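Local structure of lysyl oxidase (Pichia pastoris, 1W7C) at residues D49-P63 / P79-E91. The protein probably oxidises primary amines, as a copper-dependent amine oxidase that carries a topaquinone cofactor in each subunit. Sequence-based numbering, arbitrary orientation.
Sequences DFFSNYVLWIETLKP and PPRNARTVVYFGE
Two backbone N-H groups converge on Asn-53 OD1: Gly-90 N at 3.0 Å, in the plane of the side-chain carbonyl, and Glu-91 N, tilted 21° from it. The other half of the amide donates, Asn-53 ND2 lying 2.9 Å from Glu-91 OE1, which it meets from above the carboxylate plane, and ND2 also bonds Asn-41 O. An alanine here would remove the amide, and the backbone at Gly-90 and Glu-91 would probably lose the side-chain acceptor that grips both N-H groups, leaving the Glu-91 carboxylate without this partner. Nearby, Tyr-88 OH donates to Phe-50 O across 2.7 Å. The Tyr-88 side chain reaches that carbonyl with CG anti to the backbone N (chi1 179°), and its CB sits over one face of the Tyr-54 ring, 3.8 Å from the centroid, a CH-pi contact; the two ring planes are inclined at 32°.

From there the strands run on as an antiparallel pair, interrupted by a classic beta bulge: Val-86 O accepts from both Leu-56 N (2.8 Å) and Trp-57 N (3.3 Å), and the register shifts by one. At the bulge itself, Val-86 CG2 meets the edge of the Trp-57 ring near its plane, with CE3 at 3.6 Å. Glu-59 and Arg-84 then run side by side, joined by a salt bridge from NH1 of Arg-84 to OE2 of Glu-59 at 2.9 Å. Glu-99 binds the same guanidinium through NE, so the arginine's charge is probably shared by two carboxylates.

The pair belongs to the N2 domain of the copper amine oxidase. Strand 82-89 lies between strands 53-61 and 96-103 in an antiparallel sheet. Helix 26-39 packs against the face bearing Val-55, Ile-58 and Thr-85, while helix 136-150 touches Phe-50 and Tyr-54.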
loop_
_atom_site.group_PDB
_atom_site.type_symbol
_atom_site.label_atom_id
_atom_site.label_comp_id
_atom_site.label_asym_id
_atom_site.label_seq_id
_atom_site.Cartn_x
_atom_site.Cartn_y
_atom_site.Cartn_z
ATOM N N ASP A 49 37.578 -14.524 28.307
ATOM C CA ASP A 49 37.171 -13.344 29.058
ATOM C C ASP A 49 37.731 -12.099 28.358
ATOM O O ASP A 49 38.243 -12.196 27.250
ATOM C CB ASP A 49 37.575 -13.468 30.551
ATOM C CG ASP A 49 39.067 -13.497 30.785
ATOM O OD1 ASP A 49 39.863 -12.997 29.966
ATOM O OD2 ASP A 49 39.534 -13.974 31.831
ATOM N N PHE A 50 37.630 -10.936 28.999
ATOM C CA PHE A 50 38.033 -9.679 28.374
ATOM C C PHE A 50 39.545 -9.566 28.120
ATOM O O PHE A 50 39.999 -8.606 27.477
ATOM C CB PHE A 50 37.618 -8.482 29.247
ATOM C CG PHE A 50 36.122 -8.287 29.433
ATOM C CD1 PHE A 50 35.659 -7.766 30.635
ATOM C CD2 PHE A 50 35.192 -8.536 28.427
ATOM C CE1 PHE A 50 34.304 -7.531 30.851
ATOM C CE2 PHE A 50 33.827 -8.306 28.633
ATOM C CZ PHE A 50 33.390 -7.771 29.835
ATOM N N PHE A 51 40.322 -10.522 28.626
ATOM C CA PHE A 51 41.771 -10.487 28.482
ATOM C C PHE A 51 42.277 -11.570 27.532
ATOM O O PHE A 51 43.484 -11.676 27.274
ATOM C CB PHE A 51 42.417 -10.592 29.863
ATOM C CG PHE A 51 42.033 -9.459 30.771
ATOM C CD1 PHE A 51 40.969 -9.604 31.655
ATOM C CD2 PHE A 51 42.667 -8.215 30.679
ATOM C CE1 PHE A 51 40.583 -8.567 32.479
ATOM C CE2 PHE A 51 42.266 -7.155 31.481
ATOM C CZ PHE A 51 41.230 -7.329 32.391
ATOM N N SER A 52 41.338 -12.370 27.011
ATOM C CA SER A 52 41.628 -13.362 25.984
ATOM C C SER A 52 41.584 -12.755 24.595
ATOM O O SER A 52 41.123 -11.629 24.409
ATOM C CB SER A 52 40.578 -14.483 25.989
ATOM O OG SER A 52 40.295 -15.006 27.256
ATOM N N ASN A 53 42.023 -13.536 23.615
ATOM C CA ASN A 53 41.690 -13.277 22.213
ATOM C C ASN A 53 40.738 -14.349 21.764
ATOM O O ASN A 53 40.922 -15.514 22.109
ATOM C CB ASN A 53 42.912 -13.344 21.292
ATOM C CG ASN A 53 44.105 -12.586 21.822
ATOM O OD1 ASN A 53 43.981 -11.479 22.338
ATOM N ND2 ASN A 53 45.299 -13.172 21.652
ATOM N N TYR A 54 39.740 -13.980 20.976
ATOM C CA TYR A 54 38.809 -14.968 20.447
ATOM C C TYR A 54 38.165 -14.488 19.169
ATOM O O TYR A 54 38.075 -13.305 18.916
ATOM C CB TYR A 54 37.739 -15.339 21.460
ATOM C CG TYR A 54 36.961 -14.179 22.044
ATOM C CD1 TYR A 54 35.806 -13.720 21.453
ATOM C CD2 TYR A 54 37.382 -13.567 23.210
ATOM C CE1 TYR A 54 35.080 -12.671 22.005
ATOM C CE2 TYR A 54 36.682 -12.491 23.776
ATOM C CZ TYR A 54 35.529 -12.062 23.178
ATOM O OH TYR A 54 34.857 -11.009 23.759
ATOM N N VAL A 55 37.721 -15.434 18.354
ATOM C CA VAL A 55 37.124 -15.096 17.073
ATOM C C VAL A 55 35.596 -14.934 17.199
ATOM O O VAL A 55 34.899 -15.815 17.731
ATOM C CB VAL A 55 37.460 -16.190 16.016
ATOM C CG1 VAL A 55 36.831 -15.882 14.649
ATOM C CG2 VAL A 55 38.967 -16.327 15.865
ATOM N N LEU A 56 35.075 -13.842 16.660
ATOM C CA LEU A 56 33.617 -13.655 16.618
ATOM C C LEU A 56 32.990 -14.135 15.317
ATOM O O LEU A 56 32.096 -14.973 15.332
ATOM C CB LEU A 56 33.217 -12.183 16.835
ATOM C CG LEU A 56 33.282 -11.604 18.221
ATOM C CD1 LEU A 56 34.709 -11.217 18.544
ATOM C CD2 LEU A 56 32.343 -10.390 18.304
ATOM N N TRP A 57 33.460 -13.543 14.214
ATOM C CA TRP A 57 32.807 -13.656 12.911
ATOM C C TRP A 57 33.812 -13.978 11.809
ATOM O O TRP A 57 34.969 -13.540 11.866
ATOM C CB TRP A 57 32.093 -12.345 12.577
ATOM C CG TRP A 57 30.963 -12.052 13.495
ATOM C CD1 TRP A 57 30.072 -12.952 14.029
ATOM C CD2 TRP A 57 30.624 -10.781 14.044
ATOM N NE1 TRP A 57 29.190 -12.301 14.854
ATOM C CE2 TRP A 57 29.499 -10.967 14.870
ATOM C CE3 TRP A 57 31.149 -9.482 13.904
ATOM C CZ2 TRP A 57 28.905 -9.918 15.584
ATOM C CZ3 TRP A 57 30.556 -8.436 14.611
ATOM C CH2 TRP A 57 29.444 -8.661 15.437
ATOM N N ILE A 58 33.363 -14.784 10.852
ATOM C CA ILE A 58 34.101 -15.122 9.644
ATOM C C ILE A 58 33.093 -15.217 8.504
ATOM O O ILE A 58 32.219 -16.078 8.540
ATOM C CB ILE A 58 34.830 -16.483 9.754
ATOM C CG1 ILE A 58 35.814 -16.499 10.920
ATOM C CG2 ILE A 58 35.533 -16.768 8.436
ATOM C CD1 ILE A 58 36.444 -17.865 11.186
ATOM N N GLU A 59 33.191 -14.288 7.555
ATOM C CA GLU A 59 32.227 -14.231 6.464
ATOM C C GLU A 59 32.855 -13.767 5.159
ATOM O O GLU A 59 33.980 -13.281 5.130
ATOM C CB GLU A 59 31.044 -13.331 6.814
ATOM C CG GLU A 59 31.412 -11.868 6.905
ATOM C CD GLU A 59 30.223 -10.919 6.856
ATOM O OE1 GLU A 59 29.071 -11.370 6.680
ATOM O OE2 GLU A 59 30.492 -9.704 6.978
ATOM N N THR A 60 32.093 -13.902 4.069
ATOM C CA THR A 60 32.560 -13.416 2.777
ATOM C C THR A 60 32.762 -11.911 2.782
ATOM O O THR A 60 31.871 -11.174 3.199
ATOM C CB THR A 60 31.557 -13.777 1.717
ATOM O OG1 THR A 60 31.464 -15.206 1.649
ATOM C CG2 THR A 60 31.999 -13.285 0.336
ATOM N N LEU A 61 33.933 -11.465 2.329
ATOM C CA LEU A 61 34.152 -10.070 1.989
ATOM C C LEU A 61 33.801 -9.953 0.512
ATOM O O LEU A 61 34.545 -10.451 -0.344
ATOM C CB LEU A 61 35.608 -9.675 2.249
ATOM C CG LEU A 61 35.951 -8.237 1.917
ATOM C CD1 LEU A 61 35.202 -7.256 2.799
ATOM C CD2 LEU A 61 37.458 -8.034 2.072
ATOM N N LYS A 62 32.662 -9.349 0.215
ATOM C CA LYS A 62 32.114 -9.398 -1.149
ATOM C C LYS A 62 33.031 -8.638 -2.124
ATOM O O LYS A 62 33.737 -7.701 -1.751
ATOM C CB LYS A 62 30.708 -8.828 -1.194
ATOM C CG LYS A 62 29.677 -9.761 -0.536
ATOM C CD LYS A 62 28.308 -9.198 -0.630
ATOM C CE LYS A 62 27.306 -10.048 0.098
ATOM N NZ LYS A 62 27.455 -9.934 1.588
ATOM N N PRO A 63 33.036 -9.048 -3.387
ATOM C CA PRO A 63 33.854 -8.354 -4.375
ATOM C C PRO A 63 33.492 -6.882 -4.552
ATOM O O PRO A 63 32.388 -6.480 -4.286
ATOM C CB PRO A 63 33.595 -9.150 -5.654
ATOM C CG PRO A 63 33.254 -10.526 -5.192
ATOM C CD PRO A 63 32.375 -10.235 -3.958
ATOM N N PRO A 79 36.674 -12.506 -9.269
ATOM C CA PRO A 79 37.285 -11.690 -8.232
ATOM C C PRO A 79 37.913 -12.555 -7.148
ATOM O O PRO A 79 37.455 -13.706 -6.959
ATOM C CB PRO A 79 36.110 -10.891 -7.679
ATOM C CG PRO A 79 35.148 -10.878 -8.804
ATOM C CD PRO A 79 35.236 -12.205 -9.442
ATOM N N PRO A 80 38.914 -12.032 -6.430
ATOM C CA PRO A 80 39.480 -12.791 -5.309
ATOM C C PRO A 80 38.400 -13.171 -4.294
ATOM O O PRO A 80 37.464 -12.402 -4.018
ATOM C CB PRO A 80 40.487 -11.818 -4.700
ATOM C CG PRO A 80 40.861 -10.931 -5.819
ATOM C CD PRO A 80 39.599 -10.747 -6.623
ATOM N N ARG A 81 38.569 -14.350 -3.723
ATOM C CA ARG A 81 37.708 -14.906 -2.703
ATOM C C ARG A 81 38.390 -14.603 -1.375
ATOM O O ARG A 81 39.472 -15.123 -1.087
ATOM C CB ARG A 81 37.574 -16.422 -2.905
ATOM C CG ARG A 81 36.600 -17.065 -2.002
ATOM C CD ARG A 81 35.193 -16.593 -2.172
ATOM N NE ARG A 81 34.284 -17.499 -1.487
ATOM C CZ ARG A 81 32.976 -17.281 -1.313
ATOM N NH1 ARG A 81 32.378 -16.213 -1.833
ATOM N NH2 ARG A 81 32.243 -18.169 -0.668
ATOM N N ASN A 82 37.783 -13.715 -0.599
ATOM C CA ASN A 82 38.342 -13.230 0.649
ATOM C C ASN A 82 37.306 -13.369 1.752
ATOM O O ASN A 82 36.090 -13.293 1.496
ATOM C CB ASN A 82 38.680 -11.749 0.522
ATOM C CG ASN A 82 39.841 -11.478 -0.409
ATOM O OD1 ASN A 82 40.886 -12.114 -0.324
ATOM N ND2 ASN A 82 39.672 -10.497 -1.291
ATOM N N ALA A 83 37.801 -13.508 2.979
ATOM C CA ALA A 83 36.984 -13.434 4.178
ATOM C C ALA A 83 37.232 -12.141 4.953
ATOM O O ALA A 83 38.351 -11.696 5.089
ATOM C CB ALA A 83 37.286 -14.630 5.074
ATOM N N ARG A 84 36.153 -11.607 5.493
ATOM C CA ARG A 84 36.183 -10.632 6.595
ATOM C C ARG A 84 36.065 -11.449 7.876
ATOM O O ARG A 84 35.179 -12.303 8.005
ATOM C CB ARG A 84 34.986 -9.702 6.499
ATOM C CG ARG A 84 34.755 -8.842 7.746
ATOM C CD ARG A 84 33.494 -8.046 7.690
ATOM N NE ARG A 84 33.242 -7.303 8.906
ATOM C CZ ARG A 84 32.170 -7.419 9.669
ATOM N NH1 ARG A 84 31.217 -8.321 9.392
ATOM N NH2 ARG A 84 32.070 -6.630 10.763
ATOM N N THR A 85 36.967 -11.192 8.811
ATOM C CA THR A 85 36.880 -11.777 10.160
ATOM C C THR A 85 36.916 -10.673 11.184
ATOM O O THR A 85 37.451 -9.598 10.957
ATOM C CB THR A 85 38.048 -12.771 10.379
ATOM O OG1 THR A 85 39.299 -12.058 10.461
ATOM C CG2 THR A 85 38.200 -13.734 9.170
ATOM N N VAL A 86 36.256 -10.906 12.297
ATOM C CA VAL A 86 36.307 -9.986 13.420
ATOM C C VAL A 86 36.786 -10.827 14.605
ATOM O O VAL A 86 36.172 -11.860 14.946
ATOM C CB VAL A 86 34.947 -9.317 13.705
ATOM C CG1 VAL A 86 35.078 -8.321 14.840
ATOM C CG2 VAL A 86 34.378 -8.666 12.415
ATOM N N VAL A 87 37.866 -10.343 15.239
ATOM C CA VAL A 87 38.557 -11.045 16.304
ATOM C C VAL A 87 38.675 -10.054 17.464
ATOM O O VAL A 87 39.081 -8.902 17.284
ATOM C CB VAL A 87 39.952 -11.516 15.850
ATOM C CG1 VAL A 87 40.709 -12.224 16.977
ATOM C CG2 VAL A 87 39.846 -12.401 14.601
ATOM N N TYR A 88 38.335 -10.510 18.663
ATOM C CA TYR A 88 38.631 -9.732 19.855
ATOM C C TYR A 88 40.042 -10.026 20.315
ATOM O O TYR A 88 40.413 -11.181 20.472
ATOM C CB TYR A 88 37.648 -10.038 20.978
ATOM C CG TYR A 88 37.982 -9.241 22.211
ATOM C CD1 TYR A 88 37.685 -7.882 22.290
ATOM C CD2 TYR A 88 38.683 -9.819 23.269
ATOM C CE1 TYR A 88 38.030 -7.141 23.399
ATOM C CE2 TYR A 88 39.010 -9.072 24.377
ATOM C CZ TYR A 88 38.700 -7.738 24.431
ATOM O OH TYR A 88 39.003 -6.995 25.546
ATOM N N PHE A 89 40.817 -8.967 20.486
ATOM C CA PHE A 89 42.152 -9.059 21.074
ATOM C C PHE A 89 42.208 -8.412 22.448
ATOM O O PHE A 89 42.151 -7.172 22.563
ATOM C CB PHE A 89 43.189 -8.400 20.173
ATOM C CG PHE A 89 43.423 -9.141 18.885
ATOM C CD1 PHE A 89 42.789 -8.741 17.725
ATOM C CD2 PHE A 89 44.233 -10.261 18.843
ATOM C CE1 PHE A 89 42.977 -9.414 16.549
ATOM C CE2 PHE A 89 44.443 -10.936 17.653
ATOM C CZ PHE A 89 43.813 -10.500 16.498
ATOM N N GLY A 90 42.395 -9.254 23.474
ATOM C CA GLY A 90 42.524 -8.803 24.840
ATOM C C GLY A 90 43.916 -8.973 25.422
ATOM O O GLY A 90 44.146 -8.539 26.527
ATOM N N GLU A 91 44.841 -9.548 24.658
ATOM C CA GLU A 91 46.174 -9.855 25.156
ATOM C C GLU A 91 47.019 -8.619 25.443
ATOM O O GLU A 91 48.026 -8.705 26.150
ATOM C CB GLU A 91 46.921 -10.762 24.154
ATOM C CG GLU A 91 47.275 -10.067 22.833
ATOM C CD GLU A 91 48.137 -10.904 21.919
ATOM O OE1 GLU A 91 47.980 -12.140 21.921
ATOM O OE2 GLU A 91 48.964 -10.306 21.187
HETATM O O HOH W 1 35.370 -12.549 -2.034
HETATM O O HOH W 2 36.947 -9.273 -1.450
#